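Local coordinates for hypothetical protein PH0802 (Pyrococcus horikoshii, PDB 2DT4) that is of unknown function but belongs to the plant- and prokaryote-conserved (PPC) family and assembles as a trimer of beta-rich subunits, at residues A38-G52 with H105-Q119. Residues are numbered along the deposited sequence; the frame is centred on the assembly and turned at random.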
loop_
_atom_site.group_PDB
_atom_site.type_symbol
_atom_site.label_atom_id
_atom_site.label_comp_id
_atom_site.label_asym_id
_atom_site.label_seq_id
_atom_site.Cartn_x
_atom_site.Cartn_y
_atom_site.Cartn_z
ATOM N N ALA A 38 -8.978 -10.334 7.074
ATOM C CA ALA A 38 -9.057 -8.980 6.533
ATOM C C ALA A 38 -7.746 -8.586 5.886
ATOM O O ALA A 38 -6.712 -9.212 6.090
ATOM C CB ALA A 38 -9.358 -7.997 7.635
ATOM N N ILE A 39 -7.810 -7.453 5.213
ATOM C CA ILE A 39 -6.626 -6.848 4.629
ATOM C C ILE A 39 -6.616 -5.463 5.262
ATOM O O ILE A 39 -7.664 -4.888 5.607
ATOM C CB ILE A 39 -6.457 -6.815 3.092
ATOM C CG1 ILE A 39 -7.653 -6.126 2.400
ATOM C CG2 ILE A 39 -6.247 -8.233 2.604
ATOM C CD1 ILE A 39 -7.517 -4.646 2.212
ATOM N N ILE A 40 -5.415 -4.938 5.472
ATOM C CA ILE A 40 -5.214 -3.636 6.078
ATOM C C ILE A 40 -4.236 -2.783 5.295
ATOM O O ILE A 40 -3.277 -3.272 4.683
ATOM C CB ILE A 40 -4.738 -3.737 7.553
ATOM C CG1 ILE A 40 -3.530 -4.665 7.686
ATOM C CG2 ILE A 40 -5.869 -4.269 8.412
ATOM C CD1 ILE A 40 -3.070 -4.865 9.138
ATOM N N ASN A 41 -4.427 -1.483 5.439
ATOM C CA ASN A 41 -3.464 -0.556 4.847
ATOM C C ASN A 41 -3.563 0.663 5.740
ATOM O O ASN A 41 -4.595 0.892 6.349
ATOM C CB ASN A 41 -3.554 -0.259 3.355
ATOM C CG ASN A 41 -4.502 0.852 3.006
ATOM O OD1 ASN A 41 -4.593 1.876 3.688
ATOM N ND2 ASN A 41 -5.199 0.663 1.906
ATOM N N GLY A 42 -2.486 1.408 5.880
ATOM C CA GLY A 42 -2.573 2.654 6.599
ATOM C C GLY A 42 -1.301 3.477 6.611
ATOM O O GLY A 42 -0.282 3.085 6.058
ATOM N N ILE A 43 -1.447 4.644 7.225
ATOM C CA ILE A 43 -0.411 5.657 7.360
ATOM C C ILE A 43 -0.508 6.306 8.730
ATOM O O ILE A 43 -1.480 6.130 9.471
ATOM C CB ILE A 43 -0.545 6.750 6.249
ATOM C CG1 ILE A 43 -1.899 7.468 6.306
ATOM C CG2 ILE A 43 -0.292 6.137 4.834
ATOM C CD1 ILE A 43 -2.033 8.638 5.324
ATOM N N GLY A 44 0.487 7.105 9.040
ATOM C CA GLY A 44 0.483 7.910 10.242
ATOM C C GLY A 44 1.885 8.162 10.722
ATOM O O GLY A 44 2.738 8.535 9.916
ATOM N N THR A 45 2.082 8.028 12.033
ATOM C CA THR A 45 3.386 8.149 12.703
ATOM C C THR A 45 3.433 7.175 13.873
ATOM O O THR A 45 2.493 7.096 14.678
ATOM C CB THR A 45 3.582 9.566 13.212
ATOM O OG1 THR A 45 3.988 10.402 12.118
ATOM C CG2 THR A 45 4.763 9.657 14.146
ATOM N N LEU A 46 4.527 6.429 13.968
ATOM C CA LEU A 46 4.790 5.561 15.114
ATOM C C LEU A 46 5.956 6.068 15.924
ATOM O O LEU A 46 6.877 6.699 15.394
ATOM C CB LEU A 46 5.099 4.134 14.636
ATOM C CG LEU A 46 3.995 3.443 13.830
ATOM C CD1 LEU A 46 4.508 2.042 13.395
ATOM C CD2 LEU A 46 2.661 3.395 14.558
ATOM N N LYS A 47 5.946 5.747 17.218
ATOM C CA LYS A 47 7.061 6.062 18.112
ATOM C C LYS A 47 7.754 4.800 18.584
ATOM O O LYS A 47 7.102 3.820 18.945
ATOM C CB LYS A 47 6.533 6.853 19.310
ATOM C CG LYS A 47 6.108 8.274 18.915
ATOM C CD LYS A 47 5.730 9.189 20.071
ATOM C CE LYS A 47 5.361 10.571 19.569
ATOM N NZ LYS A 47 4.955 11.504 20.684
ATOM N N ASN A 48 9.093 4.834 18.565
ATOM C CA ASN A 48 9.917 3.690 18.904
ATOM C C ASN A 48 9.475 2.375 18.241
ATOM O O ASN A 48 9.334 1.347 18.937
ATOM C CB ASN A 48 9.984 3.537 20.412
ATOM C CG ASN A 48 10.217 4.868 21.121
ATOM O OD1 ASN A 48 11.181 5.582 20.853
ATOM N ND2 ASN A 48 9.304 5.214 22.034
ATOM N N PRO A 49 9.249 2.388 16.921
ATOM C CA PRO A 49 8.833 1.156 16.245
ATOM C C PRO A 49 9.948 0.116 16.251
ATOM O O PRO A 49 11.123 0.444 16.159
ATOM C CB PRO A 49 8.473 1.622 14.834
ATOM C CG PRO A 49 9.318 2.829 14.611
ATOM C CD PRO A 49 9.368 3.494 15.949
ATOM N N LYS A 50 9.553 -1.137 16.377
ATOM C CA LYS A 50 10.479 -2.254 16.209
ATOM C C LYS A 50 10.131 -2.953 14.916
ATOM O O LYS A 50 8.962 -3.307 14.709
ATOM C CB LYS A 50 10.398 -3.235 17.369
ATOM C CG LYS A 50 10.722 -2.599 18.696
ATOM C CD LYS A 50 10.848 -3.623 19.797
ATOM C CE LYS A 50 11.349 -2.971 21.064
ATOM N NZ LYS A 50 10.247 -2.543 21.919
ATOM N N ILE A 51 11.148 -3.170 14.071
ATOM C CA ILE A 51 10.957 -3.863 12.795
ATOM C C ILE A 51 11.764 -5.159 12.806
ATOM O O ILE A 51 12.701 -5.306 13.580
ATOM C CB ILE A 51 11.326 -2.948 11.582
ATOM C CG1 ILE A 51 12.752 -2.420 11.719
ATOM C CG2 ILE A 51 10.279 -1.852 11.436
ATOM C CD1 ILE A 51 13.266 -1.631 10.515
ATOM N N GLY A 52 11.376 -6.070 11.944
ATOM C CA GLY A 52 12.003 -7.373 11.824
ATOM C C GLY A 52 12.418 -7.741 10.419
ATOM O O GLY A 52 11.728 -7.439 9.450
ATOM N N HIS A 105 9.240 -6.211 8.561
ATOM C CA HIS A 105 8.078 -6.718 9.268
ATOM C C HIS A 105 7.839 -5.857 10.501
ATOM O O HIS A 105 8.789 -5.523 11.204
ATOM C CB HIS A 105 8.368 -8.165 9.666
ATOM C CG HIS A 105 7.466 -8.705 10.725
ATOM N ND1 HIS A 105 7.933 -9.270 11.892
ATOM C CD2 HIS A 105 6.117 -8.787 10.777
ATOM C CE1 HIS A 105 6.904 -9.679 12.610
ATOM N NE2 HIS A 105 5.792 -9.403 11.953
ATOM N N LEU A 106 6.587 -5.511 10.819
ATOM C CA LEU A 106 6.310 -4.741 12.017
ATOM C C LEU A 106 6.219 -5.686 13.207
ATOM O O LEU A 106 5.363 -6.548 13.252
ATOM C CB LEU A 106 5.004 -3.956 11.904
ATOM C CG LEU A 106 4.688 -3.087 13.116
ATOM C CD1 LEU A 106 5.736 -2.003 13.359
ATOM C CD2 LEU A 106 3.302 -2.487 12.953
ATOM N N VAL A 107 7.134 -5.515 14.149
ATOM C CA VAL A 107 7.166 -6.297 15.381
ATOM C C VAL A 107 6.294 -5.632 16.440
ATOM O O VAL A 107 5.475 -6.306 17.073
ATOM C CB VAL A 107 8.615 -6.477 15.892
ATOM C CG1 VAL A 107 8.612 -7.183 17.274
ATOM C CG2 VAL A 107 9.393 -7.269 14.871
ATOM N N GLU A 108 6.447 -4.319 16.612
ATOM C CA GLU A 108 5.540 -3.525 17.457
ATOM C C GLU A 108 5.736 -2.054 17.183
ATOM O O GLU A 108 6.794 -1.658 16.701
ATOM C CB GLU A 108 5.776 -3.807 18.943
ATOM C CG GLU A 108 7.153 -3.461 19.431
ATOM C CD GLU A 108 7.302 -3.584 20.957
ATOM O OE1 GLU A 108 7.329 -4.707 21.468
ATOM O OE2 GLU A 108 7.387 -2.557 21.644
ATOM N N GLY A 109 4.742 -1.232 17.526
ATOM C CA GLY A 109 4.919 0.193 17.329
ATOM C C GLY A 109 3.848 0.964 18.073
ATOM O O GLY A 109 2.641 0.706 17.938
ATOM N N GLU A 110 4.317 1.955 18.814
ATOM C CA GLU A 110 3.397 2.799 19.572
ATOM C C GLU A 110 2.810 3.836 18.615
ATOM O O GLU A 110 3.534 4.536 17.904
ATOM C CB GLU A 110 4.135 3.489 20.724
ATOM C CG GLU A 110 3.225 4.359 21.528
ATOM C CD GLU A 110 3.970 5.079 22.634
ATOM O OE1 GLU A 110 4.731 4.413 23.359
ATOM O OE2 GLU A 110 3.821 6.309 22.723
ATOM N N VAL A 111 1.498 3.951 18.611
ATOM C CA VAL A 111 0.835 4.928 17.736
ATOM C C VAL A 111 0.832 6.374 18.209
ATOM O O VAL A 111 0.302 6.621 19.289
ATOM C CB VAL A 111 -0.655 4.577 17.608
ATOM C CG1 VAL A 111 -1.471 5.693 16.912
ATOM C CG2 VAL A 111 -0.821 3.233 16.912
ATOM N N PHE A 112 1.286 7.227 17.249
ATOM C CA PHE A 112 1.049 8.648 17.586
ATOM C C PHE A 112 -0.251 8.945 16.885
ATOM O O PHE A 112 -1.237 9.286 17.499
ATOM C CB PHE A 112 2.272 9.534 17.152
ATOM C CG PHE A 112 2.066 11.009 17.355
ATOM C CD1 PHE A 112 1.733 11.512 18.620
ATOM C CD2 PHE A 112 2.146 11.875 16.284
ATOM C CE1 PHE A 112 1.520 12.888 18.796
ATOM C CE2 PHE A 112 1.930 13.241 16.457
ATOM C CZ PHE A 112 1.609 13.739 17.719
ATOM N N VAL A 113 -0.196 8.765 15.555
ATOM C CA VAL A 113 -1.397 8.889 14.694
ATOM C C VAL A 113 -1.332 7.647 13.821
ATOM O O VAL A 113 -0.296 7.351 13.278
ATOM C CB VAL A 113 -1.421 10.127 13.797
ATOM C CG1 VAL A 113 -2.582 10.084 12.736
ATOM C CG2 VAL A 113 -1.520 11.388 14.671
ATOM N N ALA A 114 -2.493 6.997 13.605
ATOM C CA ALA A 114 -2.526 5.845 12.672
ATOM C C ALA A 114 -3.934 5.867 12.073
ATOM O O ALA A 114 -4.940 5.825 12.822
ATOM C CB ALA A 114 -2.209 4.492 13.246
ATOM N N GLU A 115 -3.987 5.980 10.751
ATOM C CA GLU A 115 -5.206 6.064 9.995
ATOM C C GLU A 115 -5.214 4.778 9.194
ATOM O O GLU A 115 -4.431 4.601 8.238
ATOM C CB GLU A 115 -5.240 7.319 9.120
ATOM C CG GLU A 115 -5.290 8.578 9.983
ATOM C CD GLU A 115 -5.093 9.882 9.240
ATOM O OE1 GLU A 115 -4.883 9.896 8.015
ATOM O OE2 GLU A 115 -5.115 10.945 9.904
ATOM N N ILE A 116 -6.027 3.861 9.685
ATOM C CA ILE A 116 -6.099 2.506 9.150
ATOM C C ILE A 116 -7.397 2.193 8.379
ATOM O O ILE A 116 -8.522 2.511 8.850
ATOM C CB ILE A 116 -5.990 1.539 10.368
ATOM C CG1 ILE A 116 -4.715 1.768 11.216
ATOM C CG2 ILE A 116 -6.103 0.099 9.912
ATOM C CD1 ILE A 116 -3.391 1.782 10.488
ATOM N N PHE A 117 -7.194 1.501 7.260
ATOM C CA PHE A 117 -8.250 0.981 6.408
ATOM C C PHE A 117 -8.237 -0.534 6.598
ATOM O O PHE A 117 -7.182 -1.162 6.525
ATOM C CB PHE A 117 -8.047 1.302 4.925
ATOM C CG PHE A 117 -9.033 0.624 4.027
ATOM C CD1 PHE A 117 -8.667 -0.456 3.253
ATOM C CD2 PHE A 117 -10.352 1.066 3.975
ATOM C CE1 PHE A 117 -9.604 -1.094 2.413
ATOM C CE2 PHE A 117 -11.276 0.432 3.135
ATOM C CZ PHE A 117 -10.895 -0.627 2.359
ATOM N N LEU A 118 -9.414 -1.103 6.841
ATOM C CA LEU A 118 -9.532 -2.533 7.087
ATOM C C LEU A 118 -10.709 -3.092 6.321
ATOM O O LEU A 118 -11.822 -2.565 6.429
ATOM C CB LEU A 118 -9.671 -2.802 8.573
ATOM C CG LEU A 118 -9.610 -4.267 8.947
ATOM C CD1 LEU A 118 -9.066 -4.409 10.351
ATOM C CD2 LEU A 118 -10.968 -4.981 8.855
ATOM N N GLN A 119 -10.470 -4.127 5.510
ATOM C CA GLN A 119 -11.508 -4.745 4.695
ATOM C C GLN A 119 -11.604 -6.208 5.083
ATOM O O GLN A 119 -10.699 -7.011 4.790
ATOM C CB GLN A 119 -11.209 -4.593 3.185
ATOM C CG GLN A 119 -12.168 -5.363 2.278
ATOM C CD GLN A 119 -13.595 -4.844 2.450
ATOM O OE1 GLN A 119 -14.491 -5.582 2.937
ATOM N NE2 GLN A 119 -13.806 -3.598 2.111
HETATM O O HOH W 1 7.125 3.334 22.661
HETATM O O HOH W 2 7.014 0.986 20.232
#
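The Phe112 ring is met obliquely by two side chains of strand 38-46 and the corner after it: Thr45 lies alongside, its CG2 4.0 Å from CD2 of Phe112, and the extended Lys47 crosses on the same side of the ring plane, near CD1 rather than CD2, its NZ 3.8 Å from CD1 of Phe112; the same NZ makes a salt bridge with Glu56 of the second subunit. Tyr133 of that subunit meets the same ring edge-to-face. With CG of Phe112 anti to the backbone N (chi1 175°), the ring lies beside Thr45, both side chains pointing the same way. The Phe117 ring is likewise approached obliquely, by Ile39 CD1 and by the Asn41 amide, whose plane is 32° from the ring.

These contacts decorate an antiparallel ladder that illustrates how a bulge lets a strand pair turn a corner from one sheet into another. Thr45 O accepts from both Phe112 N (2.8 Å) and Val113 N (3.3 Å), a classic beta bulge; a second has Val107 and Glu108 facing Lys50. Gly44, at phi 151°, admits no CB, which would collide with Val113 O. Beyond the corner Lys50 and Glu108 run side by side, and Lys50 NZ reaches Glu108 OE2 at 2.9 Å in a salt bridge. An alanine in place of Glu108 would probably leave the Lys50 ammonium without this mate and its aliphatic chain without the CG it packs on. Water 1 links Asn48 ND2 to Glu110 OE1.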